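Local coordinates for uncharacterized protein (Desulfovibrio desulfuricans subsp. desulfuricans str. G20, PDB 2Q30) that is of unknown function but adopts the double-stranded beta-helix fold of the RmlC-like cupins and assembles with a second copy of itself, at residues L26-S30 / E31-I35. Sequence-based numbering, arbitrary orientation.
Sequences LVHES and ENFKI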
loop_
_atom_site.group_PDB
_atom_site.type_symbol
_atom_site.label_atom_id
_atom_site.label_comp_id
_atom_site.label_asym_id
_atom_site.label_seq_id
_atom_site.Cartn_x
_atom_site.Cartn_y
_atom_site.Cartn_z
ATOM N N LEU A 26 -1.913 -13.948 2.399
ATOM C CA LEU A 26 -0.644 -13.660 1.755
ATOM C C LEU A 26 -0.939 -13.161 0.361
ATOM O O LEU A 26 -1.648 -13.823 -0.382
ATOM C CB LEU A 26 0.220 -14.914 1.651
ATOM C CG LEU A 26 1.631 -14.730 1.070
ATOM C CD1 LEU A 26 2.451 -13.704 1.895
ATOM C CD2 LEU A 26 2.303 -16.079 1.050
ATOM N N VAL A 27 -0.417 -11.986 0.029
ATOM C CA VAL A 27 -0.620 -11.389 -1.289
ATOM C C VAL A 27 0.592 -11.728 -2.128
ATOM O O VAL A 27 0.460 -12.197 -3.250
ATOM C CB VAL A 27 -0.893 -9.870 -1.181
ATOM C CG1 VAL A 27 -0.971 -9.173 -2.562
ATOM C CG2 VAL A 27 -2.190 -9.645 -0.358
ATOM N N HIS A 28 1.771 -11.489 -1.580
ATOM C CA HIS A 28 3.015 -11.721 -2.299
ATOM C C HIS A 28 4.160 -11.968 -1.318
ATOM O O HIS A 28 4.171 -11.425 -0.193
ATOM C CB HIS A 28 3.301 -10.485 -3.160
ATOM C CG HIS A 28 4.534 -10.577 -3.991
ATOM N ND1 HIS A 28 4.564 -11.226 -5.207
ATOM C CD2 HIS A 28 5.774 -10.080 -3.796
ATOM C CE1 HIS A 28 5.773 -11.125 -5.728
ATOM N NE2 HIS A 28 6.528 -10.440 -4.889
ATOM N N GLU A 29 5.092 -12.817 -1.732
ATOM C CA GLU A 29 6.307 -12.987 -0.982
ATOM C C GLU A 29 7.466 -13.292 -1.941
ATOM O O GLU A 29 7.366 -14.174 -2.783
ATOM C CB GLU A 29 6.141 -14.060 0.089
ATOM C CG GLU A 29 7.337 -14.120 1.007
ATOM C CD GLU A 29 7.162 -15.018 2.221
ATOM O OE1 GLU A 29 6.184 -15.818 2.274
ATOM O OE2 GLU A 29 8.052 -14.927 3.107
ATOM N N SER A 30 8.538 -12.522 -1.806
ATOM C CA SER A 30 9.764 -12.710 -2.595
ATOM C C SER A 30 10.933 -12.354 -1.699
ATOM O O SER A 30 10.763 -12.079 -0.524
ATOM C CB SER A 30 9.736 -11.755 -3.798
ATOM O OG SER A 30 9.755 -10.407 -3.353
ATOM N N GLU A 31 12.121 -12.404 -2.267
ATOM C CA GLU A 31 13.353 -11.922 -1.634
ATOM C C GLU A 31 13.288 -10.423 -1.213
ATOM O O GLU A 31 13.885 -10.041 -0.198
ATOM C CB GLU A 31 14.498 -12.118 -2.638
ATOM C CG GLU A 31 14.285 -11.280 -3.954
ATOM C CD GLU A 31 14.672 -12.002 -5.232
ATOM O OE1 GLU A 31 15.811 -12.516 -5.320
ATOM O OE2 GLU A 31 13.819 -12.026 -6.155
ATOM N N ASN A 32 12.501 -9.612 -1.949
ATOM C CA ASN A 32 12.438 -8.160 -1.786
ATOM C C ASN A 32 11.451 -7.668 -0.740
ATOM O O ASN A 32 11.764 -6.767 0.040
ATOM C CB ASN A 32 12.126 -7.528 -3.137
ATOM C CG ASN A 32 13.132 -7.905 -4.193
ATOM O OD1 ASN A 32 14.324 -7.738 -3.991
ATOM N ND2 ASN A 32 12.666 -8.436 -5.316
ATOM N N PHE A 33 10.245 -8.226 -0.748
ATOM C CA PHE A 33 9.256 -7.938 0.282
ATOM C C PHE A 33 8.188 -9.026 0.460
ATOM O O PHE A 33 8.047 -9.930 -0.361
ATOM C CB PHE A 33 8.594 -6.541 0.104
ATOM C CG PHE A 33 8.158 -6.189 -1.319
ATOM C CD1 PHE A 33 7.772 -7.153 -2.271
ATOM C CD2 PHE A 33 8.049 -4.837 -1.676
ATOM C CE1 PHE A 33 7.347 -6.758 -3.552
ATOM C CE2 PHE A 33 7.605 -4.453 -2.959
ATOM C CZ PHE A 33 7.264 -5.425 -3.884
ATOM N N LYS A 34 7.460 -8.918 1.567
ATOM C CA LYS A 34 6.306 -9.751 1.866
ATOM C C LYS A 34 5.146 -8.783 1.952
ATOM O O LYS A 34 5.278 -7.722 2.569
ATOM C CB LYS A 34 6.478 -10.514 3.181
ATOM C CG LYS A 34 5.292 -11.412 3.537
ATOM C CD LYS A 34 5.641 -12.250 4.761
ATOM C CE LYS A 34 4.574 -13.222 5.132
ATOM N NZ LYS A 34 5.009 -14.058 6.303
ATOM N N ILE A 35 4.055 -9.125 1.285
ATOM C CA ILE A 35 2.869 -8.317 1.221
ATOM C C ILE A 35 1.736 -9.203 1.722
ATOM O O ILE A 35 1.482 -10.274 1.142
ATOM C CB ILE A 35 2.591 -7.819 -0.210
ATOM C CG1 ILE A 35 3.810 -7.117 -0.802
ATOM C CG2 ILE A 35 1.396 -6.870 -0.211
ATOM C CD1 ILE A 35 3.618 -6.606 -2.277
#
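With chi1 at 64°, Ser30 swings OG between its own backbone N and carbonyl carbon, back over the turn it opens, where the N-H of Asn32 donates to it at 3.2 Å and that of Phe33 reaches it only weakly. Phe33, with CG likewise between its backbone N and carbonyl carbon (chi1 45°), brings its ring to the same side as the imidazole of His28. The two rings meet rim to rim, planes 83° apart, with CD2 of His28 3.7 Å from CE1 of Phe33 and close to the plane of the phenyl ring. Ile35 adds to this face: its CD1 lies above one face of the Phe33 ring, offset toward the rim, and also touches CB of His28 at 4.0 Å.

The backbone ladder beneath belongs to the hairpin of strands 23-29 and 34-40, at one edge of the five-stranded antiparallel sheet of the cupin double-stranded beta-helix; within this chain 23-29 is outermost and 34-40 adjoins 100-107. Ser30 N donates to Phe33 O, Ile35 N to His28 O at 2.7 Å. At this pair the ladder takes in a classic beta bulge: Val27 and His28 both stand opposite Ile35, and their N atoms, at 2.8 and 3.0 Å, both donate to Ile35 O. On the reverse face the extended chains of Glu29 and Lys34 cross; OE2 of Glu29 comes 4.0 Å from CD of Lys34, while its approach to NZ stops short of a salt bridge. CD1 of Leu26 rests against CE of the same lysine.

Ser30 and Asn32 both hydrogen-bond to Glu56 of the second subunit, and His28 NE2 binds the same carboxylate weakly. The turn that fixes the serine hydroxyl thus also presents it at the dimer interface, and these polar contacts would be expected to stabilise a negative charge on that glutamate.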